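MATE family efflux transporter (Vibrio cholerae, PDB 6IDP) probably exports drugs and other toxic compounds out of the bacterial cell, through a conformational change that depends on protons. Local coordinates at residues A[141-146]-A[195-200]; A[148-153]-A[202-207]; A[256-261]-A[408-413]. All coordinates share one frame; numbering follows the deposited sequence.

Contact 1 (A[141-146]-A[195-200]); sequences AWTGAM and ATIIAF. With OLC ((2R)-2,3-dihydroxypropyl (9Z)-octadec-9-enoate), chain B; OLC ((2R)-2,3-dihydroxypropyl (9Z)-octadec-9-enoate), chain O; OLC ((2R)-2,3-dihydroxypropyl (9Z)-octadec-9-enoate), chain R.
Two transmembrane helices of the MATE bundle, 124-156 and 189-213, pass each other here beside bound monoolein tails. Their short axes lie 8.9 Å apart and run nearly the same way, with an angle of 24° between them. Gly144 makes the near approach possible: with no side chain in the way, its CA meets CD2 of Phe200 at 3.4 Å, and the ring stands obliquely to this bare piece of backbone. Thr143, one residue earlier, touches the base of the same side chain, its CG2 resting 3.7 Å from Phe200 CB. The rotation of Thr143 (chi1 -53°) keeps OG1 beside its own backbone N, where the hydroxyl bonds to Ala139 O one turn back; the methyl is thereby turned across to Phe200. Ile197 flanks Thr143 on the preceding turn of helix 189-213, CG2 of Ile197 reaching to 4.2 Å from OG1 of Thr143.

The far end of the Phe200 ring belongs to the lipid. C16 of the monoolein of chain B lies over one face, and C18 of the monoolein of chain O comes to 3.4 Å from Phe200 CZ at an oblique angle. The first of these tails also lies against the backbone, its C16 being 3.2 Å from Gly144 O. Trp142 takes no part in the contact with segment 195-200: C18 of the monoolein of chain R covers one face of its indole, Met146 CG the other, and NE1 bonds to Gly99 O in helix 84-111. No hydrogen bond links the two segments. With the threonine hydroxyl paired inside its own helix, the contact between the segments rests on apolar packing of methyl groups, bare backbone and aromatic ring, with hydrocarbon tails against the ring.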
loop_
_atom_site.group_PDB
_atom_site.type_symbol
_atom_site.label_atom_id
_atom_site.label_comp_id
_atom_site.label_asym_id
_atom_site.label_seq_id
_atom_site.Cartn_x
_atom_site.Cartn_y
_atom_site.Cartn_z
ATOM N N ALA A 141 15.637 4.464 0.253
ATOM C CA ALA A 141 14.711 3.340 0.186
ATOM C C ALA A 141 14.934 2.392 1.361
ATOM O O ALA A 141 13.979 1.869 1.938
ATOM C CB ALA A 141 14.862 2.602 -1.136
ATOM N N TRP A 142 16.198 2.175 1.715
ATOM C CA TRP A 142 16.533 1.299 2.829
ATOM C C TRP A 142 16.062 1.902 4.145
ATOM O O TRP A 142 15.469 1.216 4.976
ATOM C CB TRP A 142 18.041 1.031 2.883
ATOM C CG TRP A 142 18.428 0.044 3.951
ATOM C CD1 TRP A 142 18.543 -1.309 3.813
ATOM C CD2 TRP A 142 18.739 0.335 5.320
ATOM N NE1 TRP A 142 18.909 -1.878 5.008
ATOM C CE2 TRP A 142 19.035 -0.892 5.950
ATOM C CE3 TRP A 142 18.796 1.511 6.074
ATOM C CZ2 TRP A 142 19.386 -0.973 7.300
ATOM C CZ3 TRP A 142 19.143 1.428 7.412
ATOM C CH2 TRP A 142 19.433 0.195 8.011
ATOM N N THR A 143 16.337 3.189 4.326
ATOM C CA THR A 143 15.938 3.902 5.531
ATOM C C THR A 143 14.413 3.914 5.676
ATOM O O THR A 143 13.887 3.749 6.775
ATOM C CB THR A 143 16.477 5.349 5.524
ATOM O OG1 THR A 143 17.888 5.327 5.284
ATOM C CG2 THR A 143 16.212 6.035 6.851
ATOM N N GLY A 144 13.712 4.096 4.558
ATOM C CA GLY A 144 12.260 4.082 4.551
ATOM C C GLY A 144 11.683 2.718 4.875
ATOM O O GLY A 144 10.690 2.608 5.594
ATOM N N ALA A 145 12.311 1.675 4.340
ATOM C CA ALA A 145 11.890 0.304 4.600
ATOM C C ALA A 145 12.026 -0.037 6.082
ATOM O O ALA A 145 11.133 -0.650 6.663
ATOM C CB ALA A 145 12.699 -0.667 3.755
ATOM N N MET A 146 13.143 0.371 6.682
ATOM C CA MET A 146 13.408 0.110 8.092
ATOM C C MET A 146 12.417 0.819 9.007
ATOM O O MET A 146 11.950 0.239 9.988
ATOM C CB MET A 146 14.832 0.530 8.460
ATOM C CG MET A 146 15.912 -0.282 7.782
ATOM S SD MET A 146 15.717 -2.053 8.043
ATOM C CE MET A 146 15.734 -2.149 9.835
ATOM N N ALA A 195 16.978 14.616 1.492
ATOM C CA ALA A 195 15.920 15.121 2.360
ATOM C C ALA A 195 15.087 13.970 2.923
ATOM O O ALA A 195 14.644 14.013 4.071
ATOM C CB ALA A 195 15.035 16.103 1.605
ATOM N N THR A 196 14.885 12.939 2.109
ATOM C CA THR A 196 14.134 11.763 2.527
ATOM C C THR A 196 14.909 10.936 3.559
ATOM O O THR A 196 14.330 10.453 4.535
ATOM C CB THR A 196 13.777 10.873 1.319
ATOM O OG1 THR A 196 12.996 11.626 0.383
ATOM C CG2 THR A 196 12.983 9.650 1.763
ATOM N N ILE A 197 16.213 10.778 3.345
ATOM C CA ILE A 197 17.051 10.031 4.281
ATOM C C ILE A 197 17.014 10.668 5.668
ATOM O O ILE A 197 16.858 9.976 6.673
ATOM C CB ILE A 197 18.519 9.943 3.803
ATOM C CG1 ILE A 197 18.613 9.183 2.481
ATOM C CG2 ILE A 197 19.388 9.266 4.858
ATOM C CD1 ILE A 197 19.995 9.211 1.845
ATOM N N ILE A 198 17.143 11.989 5.720
ATOM C CA ILE A 198 17.153 12.695 6.995
ATOM C C ILE A 198 15.795 12.605 7.685
ATOM O O ILE A 198 15.718 12.303 8.876
ATOM C CB ILE A 198 17.547 14.170 6.815
ATOM C CG1 ILE A 198 18.928 14.262 6.164
ATOM C CG2 ILE A 198 17.542 14.894 8.154
ATOM C CD1 ILE A 198 19.417 15.674 5.962
ATOM N N ALA A 199 14.729 12.853 6.928
ATOM C CA ALA A 199 13.367 12.770 7.447
ATOM C C ALA A 199 13.062 11.390 8.032
ATOM O O ALA A 199 12.664 11.275 9.190
ATOM C CB ALA A 199 12.367 13.108 6.353
ATOM N N PHE A 200 13.248 10.349 7.225
ATOM C CA PHE A 200 13.028 8.981 7.677
ATOM C C PHE A 200 14.021 8.591 8.767
ATOM O O PHE A 200 13.723 7.753 9.618
ATOM C CB PHE A 200 13.130 8.002 6.508
ATOM C CG PHE A 200 11.929 8.002 5.608
ATOM C CD1 PHE A 200 10.726 8.548 6.026
ATOM C CD2 PHE A 200 12.003 7.447 4.342
ATOM C CE1 PHE A 200 9.620 8.542 5.190
ATOM C CE2 PHE A 200 10.900 7.433 3.507
ATOM C CZ PHE A 200 9.710 7.979 3.933
HETATM C C18 OLC B . 7.302 6.192 6.440
HETATM C C10 OLC B . 3.320 2.597 1.878
HETATM C C9 OLC B . 2.101 2.097 2.167
HETATM C C17 OLC B . 7.280 4.835 5.772
HETATM C C11 OLC B . 4.558 1.746 2.057
HETATM C C8 OLC B . 1.956 0.679 2.672
HETATM C C16 OLC B . 8.398 4.752 4.755
HETATM C C12 OLC B . 5.797 2.593 1.852
HETATM C C15 OLC B . 7.992 3.852 3.606
HETATM C C13 OLC B . 5.691 3.855 2.682
HETATM C C14 OLC B . 7.022 4.577 2.698
HETATM C C18 OLC O . 8.472 10.783 2.442
HETATM C C17 OLC O . 7.902 10.098 1.218
HETATM C C16 OLC O . 8.837 9.011 0.737
HETATM C C15 OLC O . 8.030 7.928 0.057
HETATM C C14 OLC O . 8.822 6.638 0.038
HETATM C C18 OLC R . 22.229 0.347 3.798
HETATM C C10 OLC R . 26.192 -0.296 -2.924
HETATM C C9 OLC R . 27.424 -0.557 -3.414
HETATM C C17 OLC R . 21.980 1.249 2.608
HETATM C C11 OLC R . 25.494 1.013 -3.226
HETATM C C8 OLC R . 28.146 0.450 -4.285
HETATM C C16 OLC R . 22.192 0.467 1.330
HETATM C C12 OLC R . 23.994 0.800 -3.234
HETATM C C7 OLC R . 29.469 -0.130 -4.737
HETATM C C15 OLC R . 22.361 1.414 0.159
HETATM C C13 OLC R . 23.354 1.592 -2.113
HETATM C C6 OLC R . 29.922 0.571 -5.999
HETATM C C14 OLC R . 22.880 0.641 -1.035
HETATM C C5 OLC R . 30.509 -0.440 -6.960
#

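Contact 2 (A[148-153]-A[202-207]). With OLC ((2R)-2,3-dihydroxypropyl (9Z)-octadec-9-enoate), chain B; OLC ((2R)-2,3-dihydroxypropyl (9Z)-octadec-9-enoate), chain K.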
loop_
_atom_site.group_PDB
_atom_site.type_symbol
_atom_site.label_atom_id
_atom_site.label_comp_id
_atom_site.label_asym_id
_atom_site.label_seq_id
_atom_site.Cartn_x
_atom_site.Cartn_y
_atom_site.Cartn_z
ATOM N N TYR A 148 9.459 1.627 8.139
ATOM C CA TYR A 148 8.212 0.913 7.902
ATOM C C TYR A 148 8.140 -0.381 8.715
ATOM O O TYR A 148 7.073 -0.752 9.207
ATOM C CB TYR A 148 8.040 0.609 6.409
ATOM C CG TYR A 148 6.709 -0.036 6.080
ATOM C CD1 TYR A 148 5.562 0.733 5.940
ATOM C CD2 TYR A 148 6.598 -1.412 5.917
ATOM C CE1 TYR A 148 4.341 0.155 5.645
ATOM C CE2 TYR A 148 5.379 -2.002 5.621
ATOM C CZ TYR A 148 4.256 -1.212 5.486
ATOM O OH TYR A 148 3.041 -1.787 5.190
ATOM N N PHE A 149 9.272 -1.064 8.852
ATOM C CA PHE A 149 9.322 -2.300 9.626
ATOM C C PHE A 149 9.083 -2.024 11.109
ATOM O O PHE A 149 8.423 -2.807 11.792
ATOM C CB PHE A 149 10.662 -3.016 9.423
ATOM C CG PHE A 149 10.915 -3.442 8.002
ATOM C CD1 PHE A 149 9.870 -3.849 7.185
ATOM C CD2 PHE A 149 12.202 -3.426 7.479
ATOM C CE1 PHE A 149 10.106 -4.238 5.874
ATOM C CE2 PHE A 149 12.443 -3.809 6.168
ATOM C CZ PHE A 149 11.397 -4.218 5.368
ATOM N N TYR A 150 9.623 -0.914 11.604
ATOM C CA TYR A 150 9.337 -0.479 12.969
ATOM C C TYR A 150 7.852 -0.177 13.130
ATOM O O TYR A 150 7.250 -0.514 14.151
ATOM C CB TYR A 150 10.159 0.756 13.344
ATOM C CG TYR A 150 11.567 0.459 13.811
ATOM C CD1 TYR A 150 11.797 -0.209 15.006
ATOM C CD2 TYR A 150 12.667 0.871 13.068
ATOM C CE1 TYR A 150 13.086 -0.475 15.441
ATOM C CE2 TYR A 150 13.955 0.613 13.494
ATOM C CZ TYR A 150 14.159 -0.059 14.679
ATOM O OH TYR A 150 15.442 -0.317 15.101
ATOM N N TYR A 151 7.271 0.467 12.119
ATOM C CA TYR A 151 5.843 0.772 12.112
ATOM C C TYR A 151 5.016 -0.507 12.179
ATOM O O TYR A 151 3.972 -0.548 12.829
ATOM C CB TYR A 151 5.452 1.567 10.859
ATOM C CG TYR A 151 5.903 3.009 10.848
ATOM C CD1 TYR A 151 6.415 3.612 11.990
ATOM C CD2 TYR A 151 5.806 3.772 9.691
ATOM C CE1 TYR A 151 6.823 4.938 11.974
ATOM C CE2 TYR A 151 6.214 5.093 9.667
ATOM C CZ TYR A 151 6.718 5.671 10.808
ATOM O OH TYR A 151 7.121 6.984 10.778
ATOM N N SER A 152 5.490 -1.544 11.497
ATOM C CA SER A 152 4.792 -2.822 11.448
ATOM C C SER A 152 4.836 -3.537 12.794
ATOM O O SER A 152 3.881 -4.212 13.169
ATOM C CB SER A 152 5.386 -3.716 10.358
ATOM O OG SER A 152 5.246 -3.110 9.085
ATOM N N VAL A 153 5.943 -3.388 13.515
ATOM C CA VAL A 153 6.053 -3.951 14.854
ATOM C C VAL A 153 5.117 -3.222 15.826
ATOM O O VAL A 153 4.458 -3.858 16.648
ATOM C CB VAL A 153 7.510 -3.901 15.369
ATOM C CG1 VAL A 153 7.580 -4.300 16.836
ATOM C CG2 VAL A 153 8.399 -4.806 14.525
ATOM N N VAL A 202 15.215 10.654 11.095
ATOM C CA VAL A 202 14.691 11.245 12.319
ATOM C C VAL A 202 13.554 10.387 12.869
ATOM O O VAL A 202 13.435 10.200 14.080
ATOM C CB VAL A 202 14.202 12.687 12.080
ATOM C CG1 VAL A 202 13.412 13.200 13.276
ATOM C CG2 VAL A 202 15.382 13.598 11.794
ATOM N N GLY A 203 12.733 9.853 11.968
ATOM C CA GLY A 203 11.662 8.956 12.359
ATOM C C GLY A 203 12.191 7.703 13.033
ATOM O O GLY A 203 11.633 7.242 14.028
ATOM N N ILE A 204 13.273 7.155 12.490
ATOM C CA ILE A 204 13.889 5.959 13.051
ATOM C C ILE A 204 14.472 6.249 14.430
ATOM O O ILE A 204 14.303 5.464 15.366
ATOM C CB ILE A 204 14.992 5.405 12.127
ATOM C CG1 ILE A 204 14.368 4.769 10.885
ATOM C CG2 ILE A 204 15.847 4.378 12.858
ATOM C CD1 ILE A 204 15.378 4.181 9.929
ATOM N N ALA A 205 15.144 7.390 14.549
ATOM C CA ALA A 205 15.749 7.799 15.809
ATOM C C ALA A 205 14.707 7.954 16.918
ATOM O O ALA A 205 15.025 7.815 18.096
ATOM C CB ALA A 205 16.523 9.097 15.626
ATOM N N ILE A 206 13.466 8.240 16.535
ATOM C CA ILE A 206 12.398 8.445 17.508
ATOM C C ILE A 206 11.669 7.148 17.865
ATOM O O ILE A 206 11.394 6.890 19.038
ATOM C CB ILE A 206 11.368 9.477 16.995
ATOM C CG1 ILE A 206 12.013 10.859 16.880
ATOM C CG2 ILE A 206 10.163 9.544 17.924
ATOM C CD1 ILE A 206 11.089 11.924 16.331
ATOM N N VAL A 207 11.368 6.327 16.862
ATOM C CA VAL A 207 10.515 5.160 17.078
ATOM C C VAL A 207 11.266 3.970 17.684
ATOM O O VAL A 207 10.691 3.197 18.451
ATOM C CB VAL A 207 9.828 4.715 15.759
ATOM C CG1 VAL A 207 10.834 4.140 14.768
ATOM C CG2 VAL A 207 8.712 3.717 16.044
HETATM C C18 OLC B . 7.302 6.192 6.440
HETATM C C10 OLC B . 3.320 2.597 1.878
HETATM C C9 OLC B . 2.101 2.097 2.167
HETATM C C17 OLC B . 7.280 4.835 5.772
HETATM C C11 OLC B . 4.558 1.746 2.057
HETATM C C8 OLC B . 1.956 0.679 2.672
HETATM C C16 OLC B . 8.398 4.752 4.755
HETATM C C12 OLC B . 5.797 2.593 1.852
HETATM C C15 OLC B . 7.992 3.852 3.606
HETATM C C13 OLC B . 5.691 3.855 2.682
HETATM C C14 OLC B . 7.022 4.577 2.698
HETATM C C18 OLC K . 15.843 13.871 16.522
HETATM C C17 OLC K . 16.407 12.599 17.118
HETATM C C16 OLC K . 15.905 12.429 18.537
HETATM C C12 OLC K . 15.748 9.335 22.401
HETATM C C15 OLC K . 16.434 11.134 19.112
HETATM C C13 OLC K . 16.417 9.632 21.075
HETATM C C14 OLC K . 15.829 10.893 20.480
#
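Tyr150 overlaps Val207 through the root of its side chain, CB of Tyr150 lying 3.7 Å from CG1 of Val207. That methyl group also reaches the start of the ring, 3.9 Å from Tyr150 CG, and meets it obliquely, square to neither face nor edge. The first torsion of Val207 (chi1 69°) sets CG1 between the backbone N and the carbonyl carbon, from where it extends to the tyrosine. Farther along the ring, Tyr150 CE2 comes to 4.3 Å from CG2 of Ile204, again at a slant. The aromatic side chain thus lies across two residues one helical turn apart, and Ile95 of helix 84-111 touches it as well. Val207 is buried, with Leu147, Cys154 and Leu166 also packed round it.

Lipid tails lie against other residues of both segments. Tyr151 leans its ring toward helix 189-213 without close contact, while its CE2 receives the end of the monoolein of chain B, C18 at 3.6 Å. The same tail continues to Tyr148, whose OH lies 3.7 Å from lipid C8. A different monoolein, of chain K, lies along Ala205, its C17 being 3.8 Å from Ala205 CB.

Within segment 148-153 the carbonyl of Tyr148 is gripped twice. Ser152 supplies both donors, its backbone N and its OG (3.0 Å), which approach from opposite faces of the carbonyl plane; the hydroxyl is thus satisfied inside its own helix. Across the interface all contact is apolar, aromatic against branched aliphatic, as is usual where membrane-spanning helices of a bundle pack side by side, and here it ties helix 124-156 to helix 189-213 in the all-helical MATE fold.

Contact 3 (A[256-261]-A[408-413]); sequences KLLASF and EGLFIG. With OLC ((2R)-2,3-dihydroxypropyl (9Z)-octadec-9-enoate), chain L.
Leu410 reaches across to three side chains of segment 256-261, and its CD1 makes the nearest approach to each. Leu257 meets it methyl to methyl, with its CD1 4.3 Å from CD1 of Leu410. From another direction Leu258 brings up CD2, at 4.5 Å from the same Leu410 atom, a loose contact. The third partner is the ring of Phe261, whose CE2 lies 4.4 Å from Leu410 CD1 and which is inclined to that methyl, presenting neither a face nor an edge. The first torsion of Leu410 (chi1 -172°) places its CG anti to the backbone N, which sends the branched end over to the other helix.

Two membrane helices of the MATE bundle, 226-259 and 379-435, are joined by this small apolar patch, the second helix running roughly counter to the first. Trp269 of helix 263-279 packs against both Leu258 and Leu410, and Ala402 against Leu410 and Phe261.

The backbone before the ring is held by a turn: Phe261 N donates to Leu258 O at 2.9 Å, and Ser260 OG reaches back to Leu257 O at 2.6 Å, with the hydroxyl tilted 31° from the carbonyl plane. Ser260 OG also stands over one face of the Phe261 ring, displaced toward its rim. The ring of Phe411, next after Leu410, meets His352 of helix 343-355 edge-to-face and also touches Trp269. Ile412 faces a monoolein of chain L, whose C16 lies 3.7 Å from Ile412 CG2.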
loop_
_atom_site.group_PDB
_atom_site.type_symbol
_atom_site.label_atom_id
_atom_site.label_comp_id
_atom_site.label_asym_id
_atom_site.label_seq_id
_atom_site.Cartn_x
_atom_site.Cartn_y
_atom_site.Cartn_z
ATOM N N LYS A 256 -1.835 -0.554 -22.823
ATOM C CA LYS A 256 -2.003 -0.895 -24.230
ATOM C C LYS A 256 -3.438 -0.654 -24.684
ATOM O O LYS A 256 -3.676 -0.184 -25.797
ATOM C CB LYS A 256 -1.605 -2.351 -24.482
ATOM C CG LYS A 256 -0.141 -2.648 -24.201
ATOM C CD LYS A 256 0.302 -3.938 -24.873
ATOM C CE LYS A 256 1.805 -4.142 -24.739
ATOM N NZ LYS A 256 2.307 -5.224 -25.636
ATOM N N LEU A 257 -4.390 -0.975 -23.813
ATOM C CA LEU A 257 -5.802 -0.744 -24.089
ATOM C C LEU A 257 -6.118 0.738 -24.237
ATOM O O LEU A 257 -6.779 1.152 -25.190
ATOM C CB LEU A 257 -6.672 -1.338 -22.979
ATOM C CG LEU A 257 -7.097 -2.798 -23.109
ATOM C CD1 LEU A 257 -8.083 -3.152 -22.005
ATOM C CD2 LEU A 257 -7.705 -3.044 -24.478
ATOM N N LEU A 258 -5.645 1.531 -23.283
ATOM C CA LEU A 258 -5.975 2.950 -23.219
ATOM C C LEU A 258 -5.311 3.779 -24.306
ATOM O O LEU A 258 -5.912 4.713 -24.836
ATOM C CB LEU A 258 -5.587 3.513 -21.857
ATOM C CG LEU A 258 -6.546 3.179 -20.724
ATOM C CD1 LEU A 258 -5.833 3.335 -19.407
ATOM C CD2 LEU A 258 -7.757 4.090 -20.797
ATOM N N ALA A 259 -4.065 3.439 -24.626
ATOM C CA ALA A 259 -3.288 4.194 -25.600
ATOM C C ALA A 259 -3.970 4.221 -26.963
ATOM O O ALA A 259 -3.789 5.160 -27.735
ATOM C CB ALA A 259 -1.885 3.612 -25.721
ATOM N N SER A 260 -4.764 3.194 -27.249
ATOM C CA SER A 260 -5.426 3.082 -28.544
ATOM C C SER A 260 -6.605 4.040 -28.669
ATOM O O SER A 260 -7.192 4.173 -29.742
ATOM C CB SER A 260 -5.891 1.642 -28.785
ATOM O OG SER A 260 -6.832 1.234 -27.807
ATOM N N PHE A 261 -6.950 4.711 -27.575
ATOM C CA PHE A 261 -8.060 5.658 -27.594
ATOM C C PHE A 261 -7.583 7.108 -27.560
ATOM O O PHE A 261 -8.389 8.029 -27.428
ATOM C CB PHE A 261 -9.017 5.383 -26.427
ATOM C CG PHE A 261 -9.727 4.065 -26.533
ATOM C CD1 PHE A 261 -10.550 3.797 -27.613
ATOM C CD2 PHE A 261 -9.572 3.092 -25.555
ATOM C CE1 PHE A 261 -11.204 2.585 -27.724
ATOM C CE2 PHE A 261 -10.227 1.876 -25.658
ATOM C CZ PHE A 261 -11.043 1.624 -26.745
ATOM N N GLU A 408 -15.930 4.519 -23.165
ATOM C CA GLU A 408 -17.087 4.505 -22.281
ATOM C C GLU A 408 -17.411 3.082 -21.836
ATOM O O GLU A 408 -17.826 2.860 -20.701
ATOM C CB GLU A 408 -18.305 5.142 -22.962
ATOM C CG GLU A 408 -18.624 4.609 -24.346
ATOM C CD GLU A 408 -17.974 5.415 -25.456
ATOM O OE1 GLU A 408 -16.975 6.116 -25.189
ATOM O OE2 GLU A 408 -18.469 5.351 -26.598
ATOM N N GLY A 409 -17.213 2.123 -22.735
ATOM C CA GLY A 409 -17.442 0.727 -22.415
ATOM C C GLY A 409 -16.399 0.208 -21.449
ATOM O O GLY A 409 -16.682 -0.651 -20.615
ATOM N N LEU A 410 -15.188 0.741 -21.561
ATOM C CA LEU A 410 -14.102 0.363 -20.668
ATOM C C LEU A 410 -14.419 0.782 -19.231
ATOM O O LEU A 410 -14.141 0.038 -18.287
ATOM C CB LEU A 410 -12.783 0.981 -21.145
ATOM C CG LEU A 410 -11.485 0.554 -20.460
ATOM C CD1 LEU A 410 -10.344 0.509 -21.465
ATOM C CD2 LEU A 410 -11.145 1.499 -19.325
ATOM N N PHE A 411 -15.002 1.967 -19.065
ATOM C CA PHE A 411 -15.408 2.434 -17.743
ATOM C C PHE A 411 -16.484 1.521 -17.158
ATOM O O PHE A 411 -16.466 1.215 -15.968
ATOM C CB PHE A 411 -15.915 3.879 -17.800
ATOM C CG PHE A 411 -14.852 4.888 -18.138
ATOM C CD1 PHE A 411 -13.513 4.608 -17.922
ATOM C CD2 PHE A 411 -15.196 6.122 -18.670
ATOM C CE1 PHE A 411 -12.534 5.540 -18.233
ATOM C CE2 PHE A 411 -14.225 7.055 -18.980
ATOM C CZ PHE A 411 -12.893 6.764 -18.763
ATOM N N ILE A 412 -17.417 1.093 -18.004
ATOM C CA ILE A 412 -18.457 0.154 -17.598
ATOM C C ILE A 412 -17.840 -1.176 -17.171
ATOM O O ILE A 412 -18.283 -1.800 -16.201
ATOM C CB ILE A 412 -19.477 -0.094 -18.733
ATOM C CG1 ILE A 412 -20.174 1.209 -19.121
ATOM C CG2 ILE A 412 -20.510 -1.131 -18.316
ATOM C CD1 ILE A 412 -21.000 1.815 -18.007
ATOM N N GLY A 413 -16.811 -1.600 -17.900
ATOM C CA GLY A 413 -16.088 -2.814 -17.567
ATOM C C GLY A 413 -15.463 -2.748 -16.187
ATOM O O GLY A 413 -15.526 -3.712 -15.426
HETATM C C18 OLC L . -23.455 -1.774 -22.356
HETATM C C10 OLC L . -19.069 -7.269 -19.747
HETATM C C17 OLC L . -22.248 -1.000 -22.840
HETATM C C11 OLC L . -18.609 -6.022 -19.024
HETATM C C16 OLC L . -21.031 -1.364 -22.015
HETATM C C12 OLC L . -18.314 -4.919 -20.020
HETATM C C15 OLC L . -20.799 -2.861 -22.055
HETATM C C13 OLC L . -19.541 -4.631 -20.858
HETATM C C14 OLC L . -19.505 -3.197 -21.340
#

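Contacts 1 and 2 are successive levels of one interface, between helices 124-156 and 189-213, with centres 10 Å apart. They are joined directly through Ile204, whose CD1 lies 3.5 Å from Thr143 O and also packs on Met146 CB. The monoolein of chain B spans both, ending near Phe200 in contact 1 and Tyr151 in contact 2. Contact 3 uses a different helix pair on the opposite side of the chain's centre: its centre is about 38 Å from that of contact 1 and about 41 Å from that of contact 2. Its nearest atoms stay about 27 Å from contact 2, and its monoolein is a separate one.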